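Local coordinates for protein MHP1 (PDB 2JLN) that takes up 5-aryl-substituted hydantoins by cation-coupled symport, binding them in a sodium-dependent manner and preferring indolylmethyl and benzyl hydantoins, at residues Ser368-Ala374 with Met429-Leu434; Pro19-Arg25 with Glu463-Ile469. All coordinates share one frame; numbering follows the deposited sequence.

Contact 1: residues Ser368-Ala374 with Met429-Leu434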
loop_
_atom_site.group_PDB
_atom_site.type_symbol
_atom_site.label_atom_id
_atom_site.label_comp_id
_atom_site.label_asym_id
_atom_site.label_seq_id
_atom_site.Cartn_x
_atom_site.Cartn_y
_atom_site.Cartn_z
ATOM N N SER A 368 0.698 8.815 9.258
ATOM C CA SER A 368 1.540 8.346 10.344
ATOM C C SER A 368 0.761 8.006 11.630
ATOM O O SER A 368 1.331 7.423 12.555
ATOM C CB SER A 368 2.727 9.286 10.594
ATOM O OG SER A 368 2.294 10.597 10.858
ATOM N N ALA A 369 -0.532 8.346 11.678
ATOM C CA ALA A 369 -1.423 7.921 12.786
ATOM C C ALA A 369 -2.012 6.509 12.583
ATOM O O ALA A 369 -3.096 6.194 13.067
ATOM C CB ALA A 369 -2.547 8.937 13.015
ATOM N N LEU A 370 -1.301 5.675 11.834
ATOM C CA LEU A 370 -1.659 4.281 11.669
ATOM C C LEU A 370 -0.574 3.436 12.344
ATOM O O LEU A 370 -0.591 2.210 12.314
ATOM C CB LEU A 370 -1.759 3.942 10.185
ATOM C CG LEU A 370 -2.788 4.767 9.426
ATOM C CD1 LEU A 370 -2.907 4.291 7.984
ATOM C CD2 LEU A 370 -4.127 4.721 10.136
ATOM N N GLY A 371 0.381 4.113 12.959
ATOM C CA GLY A 371 1.453 3.426 13.640
ATOM C C GLY A 371 0.924 2.524 14.737
ATOM O O GLY A 371 1.333 1.369 14.819
ATOM N N PRO A 372 0.040 3.054 15.609
ATOM C CA PRO A 372 -0.585 2.167 16.589
ATOM C C PRO A 372 -1.470 1.094 15.942
ATOM O O PRO A 372 -1.528 -0.012 16.461
ATOM C CB PRO A 372 -1.408 3.133 17.465
ATOM C CG PRO A 372 -1.500 4.364 16.668
ATOM C CD PRO A 372 -0.198 4.456 15.976
ATOM N N LEU A 373 -2.124 1.387 14.828
ATOM C CA LEU A 373 -2.948 0.359 14.199
ATOM C C LEU A 373 -2.104 -0.845 13.791
ATOM O O LEU A 373 -2.514 -1.980 14.002
ATOM C CB LEU A 373 -3.711 0.896 12.989
ATOM C CG LEU A 373 -4.522 -0.179 12.267
ATOM C CD1 LEU A 373 -5.800 -0.480 13.047
ATOM C CD2 LEU A 373 -4.832 0.238 10.835
ATOM N N ALA A 374 -0.932 -0.598 13.216
ATOM C CA ALA A 374 -0.041 -1.683 12.808
ATOM C C ALA A 374 0.569 -2.359 14.025
ATOM O O ALA A 374 0.891 -3.554 13.991
ATOM C CB ALA A 374 1.047 -1.163 11.908
ATOM N N MET A 429 7.080 10.041 14.079
ATOM C CA MET A 429 5.719 9.761 14.573
ATOM C C MET A 429 5.176 8.328 14.372
ATOM O O MET A 429 4.811 7.653 15.345
ATOM C CB MET A 429 4.733 10.755 13.966
ATOM C CG MET A 429 3.563 11.067 14.862
ATOM S SD MET A 429 2.325 12.193 14.161
ATOM C CE MET A 429 1.034 11.031 13.708
ATOM N N PHE A 430 5.106 7.877 13.119
ATOM C CA PHE A 430 4.645 6.517 12.780
ATOM C C PHE A 430 5.333 5.395 13.566
ATOM O O PHE A 430 4.669 4.550 14.154
ATOM C CB PHE A 430 4.835 6.267 11.286
ATOM C CG PHE A 430 4.572 4.848 10.864
ATOM C CD1 PHE A 430 3.271 4.358 10.784
ATOM C CD2 PHE A 430 5.621 4.008 10.507
ATOM C CE1 PHE A 430 3.018 3.053 10.375
ATOM C CE2 PHE A 430 5.367 2.690 10.089
ATOM C CZ PHE A 430 4.067 2.216 10.033
ATOM N N VAL A 431 6.662 5.393 13.566
ATOM C CA VAL A 431 7.445 4.369 14.242
ATOM C C VAL A 431 7.426 4.416 15.782
ATOM O O VAL A 431 7.592 3.389 16.432
ATOM C CB VAL A 431 8.898 4.370 13.737
ATOM C CG1 VAL A 431 9.843 3.937 14.844
ATOM C CG2 VAL A 431 9.040 3.485 12.474
ATOM N N THR A 432 7.221 5.582 16.382
ATOM C CA THR A 432 7.017 5.605 17.831
ATOM C C THR A 432 5.620 5.100 18.256
ATOM O O THR A 432 5.474 4.379 19.239
ATOM C CB THR A 432 7.302 7.000 18.430
ATOM O OG1 THR A 432 8.645 7.038 18.915
ATOM C CG2 THR A 432 6.373 7.304 19.606
ATOM N N GLY A 433 4.589 5.476 17.514
ATOM C CA GLY A 433 3.244 5.036 17.840
ATOM C C GLY A 433 3.034 3.542 17.692
ATOM O O GLY A 433 2.239 2.952 18.419
ATOM N N LEU A 434 3.732 2.941 16.731
ATOM C CA LEU A 434 3.698 1.499 16.517
ATOM C C LEU A 434 4.357 0.809 17.716
ATOM O O LEU A 434 3.726 -0.018 18.379
ATOM C CB LEU A 434 4.389 1.137 15.187
ATOM C CG LEU A 434 4.515 -0.270 14.583
ATOM C CD1 LEU A 434 4.853 -0.186 13.101
ATOM C CD2 LEU A 434 5.575 -1.089 15.296
#

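Contact 2: residues Pro19-Arg25 with Glu463-Ile469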
loop_
_atom_site.group_PDB
_atom_site.type_symbol
_atom_site.label_atom_id
_atom_site.label_comp_id
_atom_site.label_asym_id
_atom_site.label_seq_id
_atom_site.Cartn_x
_atom_site.Cartn_y
_atom_site.Cartn_z
ATOM N N PRO A 19 -12.818 -16.540 3.780
ATOM C CA PRO A 19 -11.401 -16.905 3.668
ATOM C C PRO A 19 -11.115 -17.541 2.303
ATOM O O PRO A 19 -12.011 -18.087 1.664
ATOM C CB PRO A 19 -11.216 -17.914 4.794
ATOM C CG PRO A 19 -12.249 -17.542 5.777
ATOM C CD PRO A 19 -13.420 -17.064 5.016
ATOM N N THR A 20 -9.876 -17.463 1.853
ATOM C CA THR A 20 -9.545 -17.844 0.501
ATOM C C THR A 20 -8.863 -19.178 0.572
ATOM O O THR A 20 -7.781 -19.291 1.170
ATOM C CB THR A 20 -8.617 -16.783 -0.158
ATOM O OG1 THR A 20 -9.383 -15.593 -0.419
ATOM C CG2 THR A 20 -7.992 -17.297 -1.461
ATOM N N ARG A 21 -9.503 -20.176 -0.047
ATOM C CA ARG A 21 -9.085 -21.577 0.022
ATOM C C ARG A 21 -7.742 -21.878 -0.607
ATOM O O ARG A 21 -7.391 -21.263 -1.626
ATOM C CB ARG A 21 -10.140 -22.461 -0.608
ATOM C CG ARG A 21 -11.440 -22.366 0.107
ATOM C CD ARG A 21 -12.300 -23.611 0.003
ATOM N NE ARG A 21 -13.580 -23.334 0.635
ATOM C CZ ARG A 21 -13.997 -23.928 1.734
ATOM N NH1 ARG A 21 -13.255 -24.866 2.277
ATOM N NH2 ARG A 21 -15.158 -23.597 2.266
ATOM N N TYR A 22 -7.021 -22.835 0.019
ATOM C CA TYR A 22 -5.697 -23.328 -0.423
ATOM C C TYR A 22 -5.703 -23.612 -1.922
ATOM O O TYR A 22 -4.828 -23.184 -2.677
ATOM C CB TYR A 22 -5.275 -24.613 0.316
ATOM C CG TYR A 22 -5.188 -24.523 1.833
ATOM C CD1 TYR A 22 -4.486 -23.509 2.463
ATOM C CD2 TYR A 22 -5.785 -25.475 2.626
ATOM C CE1 TYR A 22 -4.403 -23.448 3.832
ATOM C CE2 TYR A 22 -5.706 -25.422 3.987
ATOM C CZ TYR A 22 -5.017 -24.410 4.592
ATOM O OH TYR A 22 -4.968 -24.384 5.971
ATOM N N ALA A 23 -6.718 -24.337 -2.350
ATOM C CA ALA A 23 -6.847 -24.636 -3.750
ATOM C C ALA A 23 -7.138 -23.388 -4.564
ATOM O O ALA A 23 -6.847 -23.381 -5.747
ATOM C CB ALA A 23 -7.915 -25.696 -3.983
ATOM N N GLU A 24 -7.702 -22.340 -3.968
ATOM C CA GLU A 24 -7.980 -21.121 -4.739
ATOM C C GLU A 24 -6.757 -20.144 -4.890
ATOM O O GLU A 24 -6.852 -19.093 -5.537
ATOM C CB GLU A 24 -9.197 -20.379 -4.159
ATOM C CG GLU A 24 -10.419 -21.245 -3.901
ATOM C CD GLU A 24 -11.548 -20.562 -3.016
ATOM O OE1 GLU A 24 -12.750 -20.939 -3.208
ATOM O OE2 GLU A 24 -11.257 -19.683 -2.132
ATOM N N ARG A 25 -5.608 -20.473 -4.309
ATOM C CA ARG A 25 -4.513 -19.495 -4.276
ATOM C C ARG A 25 -3.702 -19.432 -5.587
ATOM O O ARG A 25 -3.488 -20.445 -6.218
ATOM C CB ARG A 25 -3.616 -19.753 -3.060
ATOM C CG ARG A 25 -4.395 -19.953 -1.754
ATOM C CD ARG A 25 -4.411 -18.703 -0.899
ATOM N NE ARG A 25 -5.098 -18.879 0.377
ATOM C CZ ARG A 25 -4.488 -18.959 1.555
ATOM N NH1 ARG A 25 -3.163 -18.899 1.653
ATOM N NH2 ARG A 25 -5.214 -19.104 2.647
ATOM N N GLU A 463 -10.121 -25.342 9.647
ATOM C CA GLU A 463 -9.648 -25.980 8.441
ATOM C C GLU A 463 -10.821 -26.282 7.521
ATOM O O GLU A 463 -10.653 -26.473 6.314
ATOM C CB GLU A 463 -8.853 -27.224 8.799
ATOM C CG GLU A 463 -7.534 -26.916 9.487
ATOM C CD GLU A 463 -6.479 -26.413 8.513
ATOM O OE1 GLU A 463 -6.607 -26.685 7.299
ATOM O OE2 GLU A 463 -5.512 -25.748 8.956
ATOM N N ASP A 464 -12.017 -26.287 8.100
ATOM C CA ASP A 464 -13.246 -26.381 7.324
ATOM C C ASP A 464 -13.361 -25.231 6.332
ATOM O O ASP A 464 -13.793 -25.439 5.209
ATOM C CB ASP A 464 -14.467 -26.342 8.240
ATOM C CG ASP A 464 -14.758 -27.676 8.917
ATOM O OD1 ASP A 464 -14.042 -28.677 8.678
ATOM O OD2 ASP A 464 -15.731 -27.701 9.705
ATOM N N TYR A 465 -12.998 -24.019 6.756
ATOM C CA TYR A 465 -13.041 -22.835 5.881
ATOM C C TYR A 465 -12.076 -22.862 4.690
ATOM O O TYR A 465 -12.337 -22.238 3.655
ATOM C CB TYR A 465 -12.769 -21.570 6.687
ATOM C CG TYR A 465 -13.892 -21.191 7.587
ATOM C CD1 TYR A 465 -14.005 -21.748 8.837
ATOM C CD2 TYR A 465 -14.859 -20.288 7.174
ATOM C CE1 TYR A 465 -15.053 -21.405 9.663
ATOM C CE2 TYR A 465 -15.911 -19.936 7.988
ATOM C CZ TYR A 465 -16.004 -20.492 9.238
ATOM O OH TYR A 465 -17.044 -20.166 10.076
ATOM N N LEU A 466 -10.965 -23.577 4.843
ATOM C CA LEU A 466 -9.912 -23.595 3.833
ATOM C C LEU A 466 -9.789 -24.873 3.000
ATOM O O LEU A 466 -9.603 -24.794 1.776
ATOM C CB LEU A 466 -8.572 -23.316 4.493
ATOM C CG LEU A 466 -8.687 -22.012 5.222
ATOM C CD1 LEU A 466 -7.411 -21.758 6.007
ATOM C CD2 LEU A 466 -8.965 -20.962 4.156
ATOM N N ARG A 467 -9.842 -26.042 3.640
ATOM C CA ARG A 467 -9.507 -27.265 2.918
ATOM C C ARG A 467 -10.556 -27.501 1.844
ATOM O O ARG A 467 -11.625 -26.901 1.889
ATOM C CB ARG A 467 -9.411 -28.455 3.855
ATOM C CG ARG A 467 -10.746 -29.156 4.011
ATOM C CD ARG A 467 -10.718 -30.232 5.089
ATOM N NE ARG A 467 -12.068 -30.647 5.459
ATOM C CZ ARG A 467 -12.453 -30.871 6.715
ATOM N NH1 ARG A 467 -11.593 -30.696 7.737
ATOM N NH2 ARG A 467 -13.707 -31.252 6.953
ATOM N N PRO A 468 -10.234 -28.342 0.849
ATOM C CA PRO A 468 -11.138 -28.716 -0.253
ATOM C C PRO A 468 -12.447 -29.421 0.162
ATOM O O PRO A 468 -12.486 -30.264 1.078
ATOM C CB PRO A 468 -10.265 -29.631 -1.129
ATOM C CG PRO A 468 -9.050 -29.963 -0.268
ATOM C CD PRO A 468 -8.850 -28.746 0.553
ATOM N N ILE A 469 -13.518 -29.040 -0.536
ATOM C CA ILE A 469 -14.878 -29.494 -0.239
ATOM C C ILE A 469 -15.331 -30.573 -1.241
ATOM O O ILE A 469 -15.058 -30.469 -2.448
ATOM C CB ILE A 469 -15.887 -28.296 -0.234
ATOM C CG1 ILE A 469 -15.975 -27.666 1.162
ATOM C CG2 ILE A 469 -17.278 -28.735 -0.704
ATOM C CD1 ILE A 469 -17.117 -26.674 1.303
#

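Contact 1: residues Ser368-Ala374 with Met429-Leu434
Phe-430 carries CG trans to its backbone N (chi1 172°), and this rotation lays the CD1-CE1 side of its ring against Gly-371, whose CA lies 3.5 Å from Phe-430 CD1. In Met-429 the chain bends at chi3 (103°), turning the methyl CE back toward Ser-368. The contact pairs the broken transmembrane helix 10 with the start of transmembrane helix 12: helix 356-368 ends, Ala-369 and Leu-370 form the break, and helix 371-384 begins. The hydroxyl of Ser-368 lies beside the Met-429 thioether end but is hydrogen-bonded to Asn-364 O in its own helix. No hydrogen bond joins the two segments. Glycines on both sides let the backbones approach instead, with Gly-371 CA 4.1 Å from Leu-434 CA. A CB on Gly-371 would run into Phe-430 O, which accepts a CA-H...O contact from Gly-371 CA at 3.4 Å. A second such contact runs the other way, from Phe-430 CA to Ser-368 O at 3.4 Å. Across from Gly-433, Pro-372 brings its CD to 3.8 Å from Gly-433 O. Phe-430 also reaches Leu-75 of helix 58-79, and an alanine here would probably open a gap between that leucine and Gly-371, leaving the glycine without its aromatic neighbour. Farther along, the methyl of Ala-374 meets Leu-434 CD1, CB to CD1 being 4.1 Å.

Contact 2: residues Pro19-Arg25 with Glu463-Ile469
The guanidinium of Arg-21 lies between two groups of the other segment: Tyr-465 O stands 3.0 Å above the centre of one face, and Ile-469 CD1 covers the opposite face. At its edge, Arg-21 NH1 donates to Asp-464 O at 3.0 Å, the oxygen tilted 19° from the guanidinium plane, and makes a weak bond to Arg-467 O. Three backbone carbonyls thus surround one cationic group, which an extended chain from CG to NE carries past Leu-466. Tyr-22 is turned differently. Leu-466 crosses it at about a right angle and sets CB over one face in a CH-pi contact, 3.9 Å from the ring centroid. Glu-463 meets the same ring at its edge; the phenol OH donates to the syn side of Glu-463 OE1 at 3.1 Å, with ring and carboxylate planes 26° apart. Arg-85 of helix 81-86 bonds to the Tyr-22 hydroxyl and forms a salt bridge with Glu-463 OE2, joining the pair to a third segment. These residues dock the N-terminal tail, with its 3-10 turn at 22-24, onto the short helix 462-466 close to the end of the modelled chain. Leu-466 CD2 reaches the start of the 19-25 segment, 3.8 Å from Pro-19 CB. Beside it, Arg-25 holds Thr-20 O side-on through NE and NH2, while its NH1 is bonded to Ile-84 O. The side chains of Pro-19 and Tyr-465 cross obliquely, Pro-19 CG being 4.0 Å from Tyr-465 CD2.

How the contacts relate
From the N terminus, the chain first lays down residues 19-25, the tail segment just before helix 29-40. It then runs through most of the transmembrane helices before reaching 368-374. After a further 54 residues, including helix 409-423, it arrives at 429-434, where contact 1 closes a short loop within the membrane bundle. Helix 429-448 then leads on to helix 462-466, where residues 463-469 return to the tail and contact 2 closes a loop of 437 residues. The smaller loop thus lies wholly within the larger, and the two do not cross. Contact 1 joins two membrane helices; contact 2 brings the N-terminal tail against the segment that follows the last transmembrane helix, its centre about 33 Å from that of contact 1.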